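PDB 4AUR: LEOA, which probably binds and hydrolyses GTP as a bacterial dynamin of enterotoxigenic Escherichia coli, pairing a GTPase domain with a long helical stalk. Local coordinates for residues F368-H371 with L372-Q376; F477-G480 with S481-D485. All coordinates share one frame; numbering follows the deposited sequence.

Interaction 1: F368-H371 with L372-Q376; sequences FKLH and LRIKQ
With CG of F368 anti to the backbone N (chi1 -172°) and CG of L372 set beside its own backbone N (chi1 -66°), the phenyl ring and the leucine branch, one turn apart on helix 368-408, are brought together. L372 CG sits over one face of the ring in a CH-pi contact, 4.2 Å from the F368 centroid and displaced toward the rim. The methyls reach the far end of the ring, the nearest pair being F368 CE2 and L372 CD1 at 3.7 Å. The same two residues are also joined through the backbone, L372 N donating to F368 O at 3.1 Å.

On the buried side of the helix, L370 CG meets I374 CD1 at 4.1 Å, and I374 N binds L370 O at 2.9 Å in a straight bond. This pair looks into the protein: L370 packs on L339 of helix 275-343, and I374 on P510 and F511 of helix 489-518. K375 N closes the next turn on H371 O at 2.7 Å, while the H371 ring stacks with W457.

The backbone at R373 is less regular: its N makes weak bonds to both K369 O and L370 O. Its side chain packs on M335 of helix 275-343. The contact thus forms the opening two turns or so of helix 368-408, where i to i+4 bonds from L372, I374 and K375, with a weak, divided one at R373, set the spacing. Apolar groups knit the buried side to two long helices, and the F368-L372 side chains rest on dispersion and CH-pi attraction with no polar bond between them.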
ATOM      1  N   PHE A 368      11.648 -66.571   3.263  1.00 29.26           N
ATOM      2  CA  PHE A 368      11.440 -65.683   2.128  1.00 28.75           C
ATOM      3  C   PHE A 368      10.006 -65.215   2.019  1.00 28.92           C
ATOM      4  O   PHE A 368       9.787 -64.077   1.655  1.00 28.79           O
ATOM      5  CB  PHE A 368      11.837 -66.378   0.811  1.00 29.68           C
ATOM      6  CG  PHE A 368      11.844 -65.475  -0.379  1.00 27.61           C
ATOM      7  CD1 PHE A 368      12.766 -64.459  -0.478  1.00 28.26           C
ATOM      8  CD2 PHE A 368      10.933 -65.640  -1.386  1.00 29.38           C
ATOM      9  CE1 PHE A 368      12.790 -63.611  -1.559  1.00 27.94           C
ATOM     10  CE2 PHE A 368      10.932 -64.790  -2.480  1.00 30.98           C
ATOM     11  CZ  PHE A 368      11.869 -63.772  -2.568  1.00 29.26           C
ATOM     12  N   LYS A 369       9.036 -66.077   2.321  1.00 27.24           N
ATOM     13  CA  LYS A 369       7.635 -65.731   2.111  1.00 27.96           C
ATOM     14  C   LYS A 369       7.159 -64.743   3.164  1.00 28.03           C
ATOM     15  O   LYS A 369       6.315 -63.896   2.898  1.00 30.30           O
ATOM     16  CB  LYS A 369       6.745 -66.969   2.147  1.00 30.25           C
ATOM     17  CG  LYS A 369       5.360 -66.747   1.560  1.00 33.96           C
ATOM     18  CD  LYS A 369       4.576 -68.045   1.455  1.00 37.60           C
ATOM     19  CE  LYS A 369       3.333 -67.889   0.584  1.00 41.16           C
ATOM     20  NZ  LYS A 369       2.711 -69.222   0.290  1.00 42.60           N
ATOM     21  N   LEU A 370       7.681 -64.883   4.368  1.00 25.90           N
ATOM     22  CA  LEU A 370       7.384 -63.986   5.444  1.00 23.61           C
ATOM     23  C   LEU A 370       8.021 -62.654   5.152  1.00 24.67           C
ATOM     24  O   LEU A 370       7.406 -61.611   5.297  1.00 27.00           O
ATOM     25  CB  LEU A 370       7.982 -64.523   6.720  1.00 22.74           C
ATOM     26  CG  LEU A 370       7.654 -63.695   7.937  1.00 22.52           C
ATOM     27  CD1 LEU A 370       6.146 -63.608   8.082  1.00 23.15           C
ATOM     28  CD2 LEU A 370       8.266 -64.337   9.152  1.00 22.21           C
ATOM     29  N   HIS A 371       9.273 -62.693   4.745  1.00 23.67           N
ATOM     30  CA  HIS A 371      10.010 -61.497   4.446  1.00 24.08           C
ATOM     31  C   HIS A 371       9.254 -60.605   3.441  1.00 23.79           C
ATOM     32  O   HIS A 371       8.998 -59.430   3.678  1.00 22.59           O
ATOM     33  CB  HIS A 371      11.383 -61.894   3.929  1.00 24.19           C
ATOM     34  CG  HIS A 371      12.076 -60.819   3.178  1.00 25.03           C
ATOM     35  ND1 HIS A 371      12.679 -59.749   3.803  1.00 26.94           N
ATOM     36  CD2 HIS A 371      12.281 -60.651   1.854  1.00 26.99           C
ATOM     37  CE1 HIS A 371      13.230 -58.966   2.892  1.00 28.04           C
ATOM     38  NE2 HIS A 371      12.996 -59.487   1.698  1.00 28.69           N
ATOM     39  N   LEU A 372       8.851 -61.186   2.334  1.00 23.96           N
ATOM     40  CA  LEU A 372       8.113 -60.441   1.345  1.00 23.34           C
ATOM     41  C   LEU A 372       6.860 -59.865   1.904  1.00 23.79           C
ATOM     42  O   LEU A 372       6.431 -58.842   1.417  1.00 25.57           O
ATOM     43  CB  LEU A 372       7.684 -61.324   0.188  1.00 23.33           C
ATOM     44  CG  LEU A 372       8.784 -61.886  -0.663  1.00 23.13           C
ATOM     45  CD1 LEU A 372       8.122 -62.527  -1.860  1.00 23.71           C
ATOM     46  CD2 LEU A 372       9.764 -60.799  -1.059  1.00 23.80           C
ATOM     47  N   ARG A 373       6.214 -60.523   2.859  1.00 24.16           N
ATOM     48  CA  ARG A 373       4.965 -59.950   3.333  1.00 26.45           C
ATOM     49  C   ARG A 373       5.184 -58.855   4.371  1.00 25.69           C
ATOM     50  O   ARG A 373       4.527 -57.844   4.335  1.00 26.43           O
ATOM     51  CB  ARG A 373       3.900 -60.983   3.712  1.00 26.78           C
ATOM     52  CG  ARG A 373       4.208 -61.918   4.831  1.00 28.67           C
ATOM     53  CD  ARG A 373       3.122 -62.989   4.911  1.00 29.23           C
ATOM     54  NE  ARG A 373       1.825 -62.398   5.217  1.00 29.42           N
ATOM     55  CZ  ARG A 373       1.049 -62.712   6.250  1.00 30.46           C
ATOM     56  NH1 ARG A 373       1.390 -63.649   7.132  1.00 30.11           N
ATOM     57  NH2 ARG A 373      -0.109 -62.076   6.389  1.00 32.38           N
ATOM     58  N   ILE A 374       6.150 -59.018   5.246  1.00 26.39           N
ATOM     59  CA  ILE A 374       6.598 -57.905   6.049  1.00 25.29           C
ATOM     60  C   ILE A 374       7.048 -56.736   5.163  1.00 26.79           C
ATOM     61  O   ILE A 374       6.713 -55.576   5.409  1.00 26.65           O
ATOM     62  CB  ILE A 374       7.758 -58.328   6.949  1.00 24.95           C
ATOM     63  CG1 ILE A 374       7.259 -59.316   7.997  1.00 24.71           C
ATOM     64  CG2 ILE A 374       8.444 -57.107   7.579  1.00 25.30           C
ATOM     65  CD1 ILE A 374       8.343 -59.793   8.953  1.00 25.46           C
ATOM     66  N   LYS A 375       7.836 -57.032   4.143  1.00 28.22           N
ATOM     67  CA  LYS A 375       8.409 -55.975   3.321  1.00 29.30           C
ATOM     68  C   LYS A 375       7.351 -55.120   2.649  1.00 29.79           C
ATOM     69  O   LYS A 375       7.497 -53.928   2.504  1.00 33.93           O
ATOM     70  CB  LYS A 375       9.308 -56.572   2.265  1.00 29.84           C
ATOM     71  CG  LYS A 375       9.543 -55.611   1.144  1.00 33.47           C
ATOM     72  CD  LYS A 375      10.899 -55.739   0.531  1.00 35.62           C
ATOM     73  CE  LYS A 375      10.959 -54.809  -0.665  1.00 37.13           C
ATOM     74  NZ  LYS A 375      12.234 -54.059  -0.593  1.00 39.28           N
ATOM     75  N   GLN A 376       6.286 -55.753   2.227  1.00 31.36           N
ATOM     76  CA  GLN A 376       5.228 -55.117   1.497  1.00 33.39           C
ATOM     77  C   GLN A 376       4.410 -54.202   2.430  1.00 33.49           C
ATOM     78  O   GLN A 376       3.845 -53.205   2.001  1.00 35.99           O
ATOM     79  CB  GLN A 376       4.399 -56.254   0.910  1.00 37.40           C
ATOM     80  CG  GLN A 376       3.223 -55.883   0.043  1.00 43.50           C
ATOM     81  CD  GLN A 376       1.979 -56.635   0.492  1.00 48.29           C
ATOM     82  OE1 GLN A 376       0.958 -56.018   0.842  1.00 46.94           O
ATOM     83  NE2 GLN A 376       2.076 -57.984   0.541  1.00 49.64           N
TER

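Interaction 2: F477-G480 with S481-D485; sequences FTIG and SDLWD
The carbonyl oxygen of G480 accepts two backbone N-H groups from the short helix that follows it. W484 N makes the sounder bond, 3.2 Å from G480 O with an N-H...O angle of 148°. L483 N adds a weak one at 3.4 Å to the same G480 O. G480 occupies the N-cap position, and its carbonyl opens the single turn 481-484. The turn is brief: D485 N still bonds back to S481 O, but D485 itself has already left helical backbone angles.

Before the cap, the CB of I479 is directed toward this turn. Its CG2 methyl, anti to the backbone N, touches two residues at once: L483 CD2 at 3.8 Å, with the two side chains passing at a slant, and W484 CE3 at 4.2 Å, approached obliquely. L483 CB also lies near this methyl. A single branch of I479 therefore joins the extended segment to two successive residues of the helix by apolar contact, beside the bonded cap.

Loops surround this surface turn. I479 touches D349 and W484 touches L348, both in the connection between helices 275-343 and 351-359, while L483 rests on W469, just after helix 464-467. R492 of helix 489-518 makes a cation-pi contact with the W484 ring and a hydrogen bond from NH1 to W484 O, tying the turn to that helix.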
ATOM      1  N   PHE A 477       6.150 -84.321   0.348  1.00 40.19           N
ATOM      2  CA  PHE A 477       6.737 -84.951   1.511  1.00 42.47           C
ATOM      3  C   PHE A 477       5.739 -85.296   2.604  1.00 46.99           C
ATOM      4  O   PHE A 477       5.068 -84.410   3.138  1.00 45.42           O
ATOM      5  CB  PHE A 477       7.786 -84.033   2.083  1.00 42.16           C
ATOM      6  CG  PHE A 477       8.471 -84.579   3.288  1.00 42.59           C
ATOM      7  CD1 PHE A 477       9.429 -85.578   3.164  1.00 44.09           C
ATOM      8  CD2 PHE A 477       8.175 -84.086   4.548  1.00 43.41           C
ATOM      9  CE1 PHE A 477      10.067 -86.083   4.280  1.00 42.73           C
ATOM     10  CE2 PHE A 477       8.814 -84.584   5.668  1.00 42.97           C
ATOM     11  CZ  PHE A 477       9.761 -85.585   5.530  1.00 43.40           C
ATOM     12  N   THR A 478       5.646 -86.596   2.910  1.00 53.37           N
ATOM     13  CA  THR A 478       5.117 -87.090   4.190  1.00 58.81           C
ATOM     14  C   THR A 478       6.250 -87.832   4.926  1.00 59.79           C
ATOM     15  O   THR A 478       7.195 -88.329   4.303  1.00 60.25           O
ATOM     16  CB  THR A 478       3.904 -88.035   4.017  1.00 60.37           C
ATOM     17  OG1 THR A 478       4.273 -89.132   3.173  1.00 59.65           O
ATOM     18  CG2 THR A 478       2.684 -87.296   3.423  1.00 61.10           C
ATOM     19  N   ILE A 479       6.145 -87.911   6.246  1.00 58.17           N
ATOM     20  CA  ILE A 479       7.216 -88.461   7.069  1.00 58.66           C
ATOM     21  C   ILE A 479       7.215 -89.994   7.051  1.00 64.67           C
ATOM     22  O   ILE A 479       6.183 -90.635   7.286  1.00 61.80           O
ATOM     23  CB  ILE A 479       7.100 -87.965   8.525  1.00 57.26           C
ATOM     24  CG1 ILE A 479       7.116 -86.424   8.572  1.00 55.51           C
ATOM     25  CG2 ILE A 479       8.214 -88.569   9.377  1.00 57.53           C
ATOM     26  CD1 ILE A 479       6.786 -85.821   9.924  1.00 52.55           C
ATOM     27  N   GLY A 480       8.384 -90.579   6.800  1.00 68.56           N
ATOM     28  CA  GLY A 480       8.509 -92.033   6.685  1.00 75.74           C
ATOM     29  C   GLY A 480       8.345 -92.798   7.993  1.00 79.42           C
ATOM     30  O   GLY A 480       8.403 -92.218   9.083  1.00 78.27           O
ATOM     31  N   SER A 481       8.131 -94.110   7.868  1.00 80.32           N
ATOM     32  CA  SER A 481       8.086 -95.022   9.019  1.00 78.25           C
ATOM     33  C   SER A 481       9.441 -95.081   9.720  1.00 74.76           C
ATOM     34  O   SER A 481       9.512 -95.005  10.941  1.00 67.47           O
ATOM     35  CB  SER A 481       7.679 -96.431   8.572  1.00 79.93           C
ATOM     36  OG  SER A 481       6.342 -96.452   8.102  1.00 76.07           O
ATOM     37  N   ASP A 482      10.511 -95.201   8.935  1.00 74.75           N
ATOM     38  CA  ASP A 482      11.880 -95.243   9.474  1.00 77.79           C
ATOM     39  C   ASP A 482      12.232 -94.052  10.363  1.00 75.96           C
ATOM     40  O   ASP A 482      13.061 -94.172  11.269  1.00 74.16           O
ATOM     41  CB  ASP A 482      12.917 -95.326   8.339  1.00 79.14           C
ATOM     42  CG  ASP A 482      13.224 -96.751   7.925  1.00 78.34           C
ATOM     43  OD1 ASP A 482      12.293 -97.585   7.893  1.00 80.10           O
ATOM     44  OD2 ASP A 482      14.404 -97.033   7.635  1.00 74.03           O
ATOM     45  N   LEU A 483      11.624 -92.903  10.090  1.00 74.97           N
ATOM     46  CA  LEU A 483      11.917 -91.698  10.851  1.00 71.98           C
ATOM     47  C   LEU A 483      11.060 -91.590  12.103  1.00 65.62           C
ATOM     48  O   LEU A 483      11.531 -91.126  13.142  1.00 61.50           O
ATOM     49  CB  LEU A 483      11.716 -90.459   9.980  1.00 74.97           C
ATOM     50  CG  LEU A 483      12.157 -89.133  10.610  1.00 74.98           C
ATOM     51  CD1 LEU A 483      13.613 -89.198  11.051  1.00 73.32           C
ATOM     52  CD2 LEU A 483      11.938 -87.986   9.637  1.00 75.97           C
ATOM     53  N   TRP A 484       9.810 -92.017  11.995  1.00 64.40           N
ATOM     54  CA  TRP A 484       8.840 -91.902  13.089  1.00 67.88           C
ATOM     55  C   TRP A 484       9.134 -92.855  14.239  1.00 72.27           C
ATOM     56  O   TRP A 484       8.967 -92.502  15.415  1.00 71.33           O
ATOM     57  CB  TRP A 484       7.449 -92.194  12.555  1.00 67.66           C
ATOM     58  CG  TRP A 484       6.366 -91.715  13.419  1.00 67.62           C
ATOM     59  CD1 TRP A 484       5.508 -92.475  14.142  1.00 71.36           C
ATOM     60  CD2 TRP A 484       5.990 -90.355  13.639  1.00 65.71           C
ATOM     61  NE1 TRP A 484       4.612 -91.674  14.806  1.00 71.76           N
ATOM     62  CE2 TRP A 484       4.889 -90.365  14.514  1.00 68.64           C
ATOM     63  CE3 TRP A 484       6.476 -89.128  13.180  1.00 63.04           C
ATOM     64  CZ2 TRP A 484       4.262 -89.195  14.947  1.00 69.57           C
ATOM     65  CZ3 TRP A 484       5.858 -87.967  13.606  1.00 66.76           C
ATOM     66  CH2 TRP A 484       4.759 -88.008  14.485  1.00 68.46           C
ATOM     67  N   ASP A 485       9.561 -94.066  13.881  1.00 73.53           N
ATOM     68  CA  ASP A 485       9.928 -95.094  14.845  1.00 76.04           C
ATOM     69  C   ASP A 485      11.451 -95.142  15.036  1.00 77.72           C
ATOM     70  O   ASP A 485      12.045 -96.217  15.062  1.00 87.68           O
ATOM     71  CB  ASP A 485       9.375 -96.459  14.392  1.00 75.40           C
ATOM     72  CG  ASP A 485       7.870 -96.411  14.085  1.00 76.94           C
ATOM     73  OD1 ASP A 485       7.235 -95.362  14.330  1.00 73.80           O
ATOM     74  OD2 ASP A 485       7.318 -97.414  13.587  1.00 74.07           O
TER

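Interactions 1 and 2 follow one another along the chain, with centres 31 Å apart and nearest atoms about 15 Å apart, so they do not touch. Both belong to the dynamin-like helical region, on the same side of the chain's centre but at different distances from it: 61 Å for interaction 1 and 92 Å for interaction 2. The first lies at the start of helix 368-408, the second in the loop-bound turn 481-484. Helix 489-518 links them, receiving I374 from the first and contributing R492 to the second. One is thus part of the stalk's helical packing, the other of its distal end, well removed from the six-stranded sheet of the probable GTPase domain.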